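Local coordinates for 2''-aminoglycoside nucleotidyltransferase (Klebsiella pneumoniae, PDB 4WQK), which confers resistance to kanamycin, gentamicin, tobramycin and related aminoglycosides by transferring a nucleotide to their 2''-hydroxyl group in a magnesium-dependent reaction, at residues T4-L9 with G28-D33; F77-E80 with L85-C88; A97-I100 with G106-P109. All coordinates share one frame; numbering follows the deposited sequence. Where two conformers were deposited one is given.

Interaction 1. Residues T4-L9 with G28-D33; sequences TTQVTL and GGWAID
W30 reaches from helix 28-36 toward helix 5-19 and meets two successive residues there, Q6 and V7, with different parts of its indole. The two backbones stay well apart, the nearest CA atoms being those of V7 and W30 at 9.7 Å, so the contact is carried by side chains alone. Its polar half is one hydrogen bond: the indole NE1 of W30 donates to OE1 of Q6 across 2.8 Å. The bond is fairly straight, with 160° at the hydrogen, and OE1 lies almost in the indole plane, which suits the in-plane direction of the N-H. From the amide's side the fit is different. The planes of amide and ring are 62° apart, and NE1 stands above the carbonyl plane of Q6 instead of lying on a lone pair. The Q6 chain is extended beyond CG (chi2 179°), which carries the amide across the gap to the ring. The amide nitrogen of Q6 is held as well, NE2 being hydrogen-bonded to the carbonyl oxygen of H43 and to E84 OE1; the flip of the amide is thereby defined. The apolar half lies at the benzo ring, where CG2 of V7 comes obliquely to within 3.6 Å of W30 CH2. H43, whose ring meets the indole, and I46 add further contacts to W30. With the side chain of W30 about 7 Å from a bound magnesium ion, this buried helix-to-helix bridge belongs to the surroundings of the metal site in the nucleotidyltransferase fold of the N-terminal domain.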
loop_
_atom_site.group_PDB
_atom_site.type_symbol
_atom_site.label_atom_id
_atom_site.label_comp_id
_atom_site.label_asym_id
_atom_site.label_seq_id
_atom_site.Cartn_x
_atom_site.Cartn_y
_atom_site.Cartn_z
ATOM N N THR A 4 4.827 -5.606 18.964
ATOM C CA THR A 4 4.499 -6.195 17.674
ATOM C C THR A 4 3.043 -5.913 17.349
ATOM O O THR A 4 2.405 -6.658 16.622
ATOM C CB THR A 4 4.746 -7.703 17.673
ATOM O OG1 THR A 4 3.990 -8.296 18.739
ATOM C CG2 THR A 4 6.234 -7.983 17.909
ATOM N N THR A 5 2.525 -4.836 17.918
ATOM C CA THR A 5 1.133 -4.462 17.742
ATOM C C THR A 5 0.705 -4.408 16.273
ATOM O O THR A 5 -0.324 -5.000 15.910
ATOM C CB THR A 5 0.864 -3.108 18.437
ATOM O OG1 THR A 5 1.130 -3.264 19.823
ATOM C CG2 THR A 5 -0.592 -2.647 18.274
ATOM N N GLN A 6 1.457 -3.741 15.391
ATOM C CA GLN A 6 1.016 -3.615 14.006
ATOM C C GLN A 6 1.068 -4.953 13.279
ATOM O O GLN A 6 0.181 -5.247 12.490
ATOM C CB GLN A 6 1.844 -2.582 13.213
ATOM C CG GLN A 6 1.484 -1.174 13.562
ATOM C CD GLN A 6 2.324 -0.176 12.799
ATOM O OE1 GLN A 6 3.248 -0.549 12.068
ATOM N NE2 GLN A 6 2.030 1.106 12.997
ATOM N N VAL A 7 2.100 -5.757 13.544
ATOM C CA VAL A 7 2.201 -7.076 12.896
ATOM C C VAL A 7 1.005 -7.930 13.305
ATOM O O VAL A 7 0.332 -8.521 12.440
ATOM C CB VAL A 7 3.512 -7.806 13.249
ATOM C CG1 VAL A 7 3.451 -9.284 12.820
ATOM C CG2 VAL A 7 4.694 -7.132 12.536
ATOM N N THR A 8 0.682 -7.932 14.591
ATOM C CA THR A 8 -0.433 -8.740 15.080
ATOM C C THR A 8 -1.728 -8.244 14.434
ATOM O O THR A 8 -2.567 -9.048 13.984
ATOM C CB THR A 8 -0.537 -8.675 16.600
ATOM O OG1 THR A 8 0.646 -9.250 17.175
ATOM C CG2 THR A 8 -1.739 -9.460 17.072
ATOM N N LEU A 9 -1.887 -6.916 14.294
ATOM C CA LEU A 9 -3.079 -6.363 13.671
ATOM C C LEU A 9 -3.184 -6.688 12.188
ATOM O O LEU A 9 -4.267 -7.049 11.695
ATOM C CB LEU A 9 -3.126 -4.840 13.895
ATOM C CG LEU A 9 -4.352 -4.181 13.253
ATOM C CD1 LEU A 9 -5.654 -4.689 13.877
ATOM C CD2 LEU A 9 -4.222 -2.671 13.490
ATOM N N GLY A 28 2.397 0.970 0.646
ATOM C CA GLY A 28 3.245 1.897 1.358
ATOM C C GLY A 28 4.430 1.233 2.054
ATOM O O GLY A 28 5.000 0.269 1.557
ATOM N N GLY A 29 4.815 1.781 3.202
ATOM C CA GLY A 29 6.037 1.391 3.862
ATOM C C GLY A 29 5.987 -0.063 4.293
ATOM O O GLY A 29 6.984 -0.781 4.230
ATOM N N TRP A 30 4.823 -0.529 4.745
ATOM C CA TRP A 30 4.724 -1.945 5.094
ATOM C C TRP A 30 4.861 -2.855 3.862
ATOM O O TRP A 30 5.354 -3.968 3.993
ATOM C CB TRP A 30 3.395 -2.237 5.819
ATOM C CG TRP A 30 3.559 -2.248 7.313
ATOM C CD1 TRP A 30 3.061 -1.343 8.192
ATOM C CD2 TRP A 30 4.311 -3.194 8.074
ATOM N NE1 TRP A 30 3.430 -1.692 9.477
ATOM C CE2 TRP A 30 4.185 -2.833 9.434
ATOM C CE3 TRP A 30 5.050 -4.328 7.739
ATOM C CZ2 TRP A 30 4.818 -3.552 10.470
ATOM C CZ3 TRP A 30 5.676 -5.040 8.751
ATOM C CH2 TRP A 30 5.558 -4.644 10.110
ATOM N N ALA A 31 4.463 -2.371 2.675
ATOM C CA ALA A 31 4.615 -3.199 1.462
ATOM C C ALA A 31 6.075 -3.371 1.114
ATOM O O ALA A 31 6.525 -4.473 0.663
ATOM C CB ALA A 31 3.894 -2.603 0.276
ATOM N N ILE A 32 6.859 -2.301 1.307
ATOM C CA ILE A 32 8.307 -2.385 1.110
ATOM C C ILE A 32 8.916 -3.441 2.058
ATOM O O ILE A 32 9.660 -4.315 1.619
ATOM C CB ILE A 32 8.981 -1.005 1.329
ATOM C CG1 ILE A 32 8.427 -0.011 0.293
ATOM C CG2 ILE A 32 10.522 -1.109 1.286
ATOM C CD1 ILE A 32 8.857 1.430 0.549
ATOM N N ASP A 33 8.565 -3.373 3.336
ATOM C CA ASP A 33 9.121 -4.318 4.314
ATOM C C ASP A 33 8.625 -5.728 4.029
ATOM O O ASP A 33 9.411 -6.673 4.181
ATOM C CB ASP A 33 8.759 -3.897 5.739
ATOM C CG ASP A 33 9.615 -2.741 6.242
ATOM O OD1 ASP A 33 10.405 -2.122 5.451
ATOM O OD2 ASP A 33 9.526 -2.441 7.457
#

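Interaction 2. Residues F77-E80 with L85-C88; sequences FLAE and LLDC
A79 O receives the shortest polar bond between the strands, from L86 N at 2.7 Å, and the N-H points almost straight at it (178°). L85 CA also approaches A79 O, at 3.4 Å, as a CA-H...O contact. The return bond, A79 N to L86 O, completes one hydrogen-bonded pair; F77 and C88 form the next, bonded in both directions. L78 with D87 and E80 with L85 are the non-hydrogen-bonded pairs between and beyond them. This alternation, with the strand directions 158° apart, identifies a regular antiparallel hairpin of strands 76-81 and 84-93, set within the mixed sheet of the nucleotidyltransferase fold. Side chains divide accordingly between two faces. On the face of F77, A79, L86 and C88, which helix 55-64 covers, C88 lays its CB over one face of the F77 ring, 3.8 Å from the centroid, a CH-pi contact. Its sulfur lies obliquely to the same ring. F77 can stand over its cross-strand neighbour because its CG sits between the backbone N and carbonyl carbon (chi1 66°). The other face carries L78, E80, L85 and D87. There L78 and D87 run side by side and point the same way, CD2 of L78 coming to 3.7 Å from D87 OD1. D87 is the inferred proton acceptor, and its other oxygen, OD2, binds a magnesium ion at a site completed by D45 and D47. At the far end of this face L85 pairs with E80, though the side-chain contact there is doubtful because L85 adopts two conformers.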
loop_
_atom_site.group_PDB
_atom_site.type_symbol
_atom_site.label_atom_id
_atom_site.label_comp_id
_atom_site.label_asym_id
_atom_site.label_seq_id
_atom_site.Cartn_x
_atom_site.Cartn_y
_atom_site.Cartn_z
ATOM N N PHE A 77 -10.130 5.995 2.607
ATOM C CA PHE A 77 -10.592 6.364 3.940
ATOM C C PHE A 77 -9.527 5.968 4.956
ATOM O O PHE A 77 -8.691 5.105 4.645
ATOM C CB PHE A 77 -11.956 5.710 4.269
ATOM C CG PHE A 77 -11.929 4.184 4.381
ATOM C CD1 PHE A 77 -11.655 3.570 5.596
ATOM C CD2 PHE A 77 -12.162 3.379 3.277
ATOM C CE1 PHE A 77 -11.649 2.188 5.713
ATOM C CE2 PHE A 77 -12.133 1.990 3.390
ATOM C CZ PHE A 77 -11.880 1.403 4.612
ATOM N N LEU A 78 -9.554 6.611 6.123
ATOM C CA LEU A 78 -8.718 6.258 7.288
ATOM C C LEU A 78 -9.597 5.557 8.292
ATOM O O LEU A 78 -10.746 5.966 8.533
ATOM C CB LEU A 78 -8.060 7.485 7.946
ATOM C CG LEU A 78 -7.298 8.402 6.995
ATOM C CD1 LEU A 78 -6.752 9.648 7.749
ATOM C CD2 LEU A 78 -6.197 7.628 6.277
ATOM N N ALA A 79 -9.080 4.459 8.839
ATOM C CA ALA A 79 -9.748 3.773 9.940
ATOM C C ALA A 79 -8.803 3.667 11.121
ATOM O O ALA A 79 -7.572 3.724 10.966
ATOM C CB ALA A 79 -10.180 2.395 9.512
ATOM N N GLU A 80 -9.367 3.576 12.322
ATOM C CA GLU A 80 -8.539 3.319 13.490
ATOM C C GLU A 80 -9.018 2.061 14.183
ATOM O O GLU A 80 -10.209 1.806 14.282
ATOM C CB GLU A 80 -8.535 4.504 14.478
ATOM C CG GLU A 80 -9.870 4.879 15.051
ATOM C CD GLU A 80 -9.751 5.972 16.105
ATOM O OE1 GLU A 80 -9.221 7.067 15.792
ATOM O OE2 GLU A 80 -10.176 5.720 17.258
ATOM N N LEU A 85 -3.639 3.147 13.021
ATOM C CA LEU A 85 -4.302 3.754 11.876
ATOM C C LEU A 85 -4.145 2.893 10.635
ATOM O O LEU A 85 -3.068 2.368 10.360
ATOM C CB LEU A 85 -3.738 5.157 11.608
ATOM C CG LEU A 85 -4.509 6.402 12.065
ATOM C CD1 LEU A 85 -5.614 6.097 13.076
ATOM C CD2 LEU A 85 -3.537 7.425 12.622
ATOM N N LEU A 86 -5.245 2.745 9.911
ATOM C CA LEU A 86 -5.276 2.099 8.608
ATOM C C LEU A 86 -5.561 3.129 7.521
ATOM O O LEU A 86 -6.592 3.822 7.567
ATOM C CB LEU A 86 -6.373 1.044 8.541
ATOM C CG LEU A 86 -6.436 -0.045 9.589
ATOM C CD1 LEU A 86 -7.509 -1.031 9.155
ATOM C CD2 LEU A 86 -5.069 -0.688 9.682
ATOM N N ASP A 87 -4.702 3.178 6.518
ATOM C CA ASP A 87 -4.849 4.154 5.412
ATOM C C ASP A 87 -5.256 3.351 4.186
ATOM O O ASP A 87 -4.428 2.644 3.616
ATOM C CB ASP A 87 -3.521 4.887 5.216
ATOM C CG ASP A 87 -3.552 5.923 4.101
ATOM O OD1 ASP A 87 -4.544 6.025 3.372
ATOM O OD2 ASP A 87 -2.525 6.637 3.961
ATOM N N CYS A 88 -6.534 3.428 3.818
ATOM C CA CYS A 88 -7.116 2.471 2.910
ATOM C C CYS A 88 -7.486 3.099 1.560
ATOM O O CYS A 88 -8.153 4.131 1.546
ATOM C CB CYS A 88 -8.378 1.885 3.542
ATOM S SG CYS A 88 -8.062 0.990 5.060
#

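Interaction 3. Residues A97-I100 with G106-P109; sequences AYEI and GSCP
Direct hydrogen bonds from the backbone N atoms of G106 and S107 and from the S107 hydroxyl to E99 make up most of the polar contact. OE2 of E99 accepts from G106 N at 2.8 Å through its syn lone pair. E99 OE1 takes two donors from S107, the backbone N at 3.1 Å and the hydroxyl OG at 2.6 Å, both arriving from the same face of the carboxylate plane. A bend in the E99 chain at chi2 (-70°) turns the carboxylate back toward these groups. S107 OG passes the connection on: besides donating to E99, it accepts from I100 N at 3.0 Å, so one hydroxyl joins the carboxylate to the backbone at I100. A chi1 of 61° sets S107 OG between its backbone N and carbonyl carbon, where it meets both E99 OE1 and I100 N.

Water-mediated bonds replace direct pairing alongside. One water accepts from C108 N and donates to Y98 O, with a weak further bond to E99 OE2. A second water accepts from Y98 N and donates to C108 O.

Apolar contacts are fewer. Y98 CB meets C108 CB at 4.1 Å. C108 SG lies 4.2 Å from I100 CG1. The phenol of Y98 turns elsewhere, with OH bonded to E53. Together these bonds tie the loop after strand 98-99 back onto that strand at the start of the C-terminal domain, next to A101, which binds kanamycin in the cleft between the domains.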
loop_
_atom_site.group_PDB
_atom_site.type_symbol
_atom_site.label_atom_id
_atom_site.label_comp_id
_atom_site.label_asym_id
_atom_site.label_seq_id
_atom_site.Cartn_x
_atom_site.Cartn_y
_atom_site.Cartn_z
ATOM N N ALA A 97 -7.308 -8.133 -13.434
ATOM C CA ALA A 97 -6.735 -7.836 -12.127
ATOM C C ALA A 97 -7.354 -6.578 -11.589
ATOM O O ALA A 97 -7.913 -5.778 -12.361
ATOM C CB ALA A 97 -5.175 -7.633 -12.227
ATOM N N TYR A 98 -7.214 -6.362 -10.286
ATOM C CA TYR A 98 -7.537 -5.070 -9.664
ATOM C C TYR A 98 -6.417 -4.084 -9.959
ATOM O O TYR A 98 -5.244 -4.466 -9.982
ATOM C CB TYR A 98 -7.712 -5.233 -8.145
ATOM C CG TYR A 98 -9.020 -5.906 -7.787
ATOM C CD1 TYR A 98 -10.203 -5.166 -7.744
ATOM C CD2 TYR A 98 -9.065 -7.281 -7.518
ATOM C CE1 TYR A 98 -11.425 -5.766 -7.464
ATOM C CE2 TYR A 98 -10.281 -7.898 -7.217
ATOM C CZ TYR A 98 -11.453 -7.148 -7.188
ATOM O OH TYR A 98 -12.647 -7.748 -6.874
ATOM N N GLU A 99 -6.778 -2.822 -10.156
ATOM C CA GLU A 99 -5.778 -1.789 -10.408
ATOM C C GLU A 99 -6.106 -0.526 -9.644
ATOM O O GLU A 99 -7.232 -0.072 -9.621
ATOM C CB GLU A 99 -5.652 -1.425 -11.904
ATOM C CG GLU A 99 -5.119 -2.563 -12.783
ATOM C CD GLU A 99 -3.634 -2.879 -12.550
ATOM O OE1 GLU A 99 -2.912 -2.051 -11.936
ATOM O OE2 GLU A 99 -3.171 -3.934 -13.078
ATOM N N ILE A 100 -5.072 0.055 -9.069
ATOM C CA ILE A 100 -5.170 1.404 -8.498
ATOM C C ILE A 100 -5.321 2.375 -9.658
ATOM O O ILE A 100 -4.595 2.267 -10.628
ATOM C CB ILE A 100 -3.907 1.701 -7.651
ATOM C CG1 ILE A 100 -3.860 0.768 -6.450
ATOM C CG2 ILE A 100 -3.907 3.145 -7.167
ATOM C CD1 ILE A 100 -2.527 0.827 -5.715
ATOM N N GLY A 106 -0.384 -3.787 -13.181
ATOM C CA GLY A 106 0.283 -4.761 -12.314
ATOM C C GLY A 106 0.340 -4.293 -10.875
ATOM O O GLY A 106 1.066 -4.885 -10.049
ATOM N N SER A 107 -0.404 -3.246 -10.528
ATOM C CA SER A 107 -0.303 -2.657 -9.203
ATOM C C SER A 107 -0.758 -3.575 -8.066
ATOM O O SER A 107 -0.310 -3.401 -6.941
ATOM C CB SER A 107 -1.089 -1.317 -9.132
ATOM O OG SER A 107 -2.473 -1.492 -9.402
ATOM N N CYS A 108 -1.627 -4.543 -8.391
ATOM C CA CYS A 108 -2.231 -5.396 -7.364
ATOM C C CYS A 108 -2.068 -6.844 -7.792
ATOM O O CYS A 108 -3.028 -7.473 -8.222
ATOM C CB CYS A 108 -3.736 -5.062 -7.192
ATOM S SG CYS A 108 -4.032 -3.394 -6.565
ATOM N N PRO A 109 -0.859 -7.397 -7.699
ATOM C CA PRO A 109 -0.634 -8.760 -8.244
ATOM C C PRO A 109 -1.401 -9.830 -7.449
ATOM O O PRO A 109 -1.527 -9.721 -6.209
ATOM C CB PRO A 109 0.889 -8.972 -8.088
ATOM C CG PRO A 109 1.374 -7.860 -7.207
ATOM C CD PRO A 109 0.370 -6.749 -7.205
HETATM O O HOH W 1 -2.840 -5.540 -10.803
HETATM O O HOH W 2 -5.698 -8.124 -8.619
#

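Overall arrangement
Interactions 1 and 2 belong to the N-terminal domain and interaction 3 to the C-terminal one, with about 20 Å between its centre and that of either other contact. Interaction 1 is buried, yet covers the least area, 136 Å², since a single tryptophan of one helix meets two residues of the other. Interaction 2, partly buried, covers 393 Å² through continuous backbone pairing and contributes a metal ligand directly. Interaction 3, also partly buried, relies on a carboxylate, a hydroxyl and waters where regular pairing is lacking. Interactions 2 and 3 share a sheet, since strands 84-93 and 98-99 are neighbours in it. Interactions 1 and 2 approach to about 4 Å without touching, both near the magnesium ions.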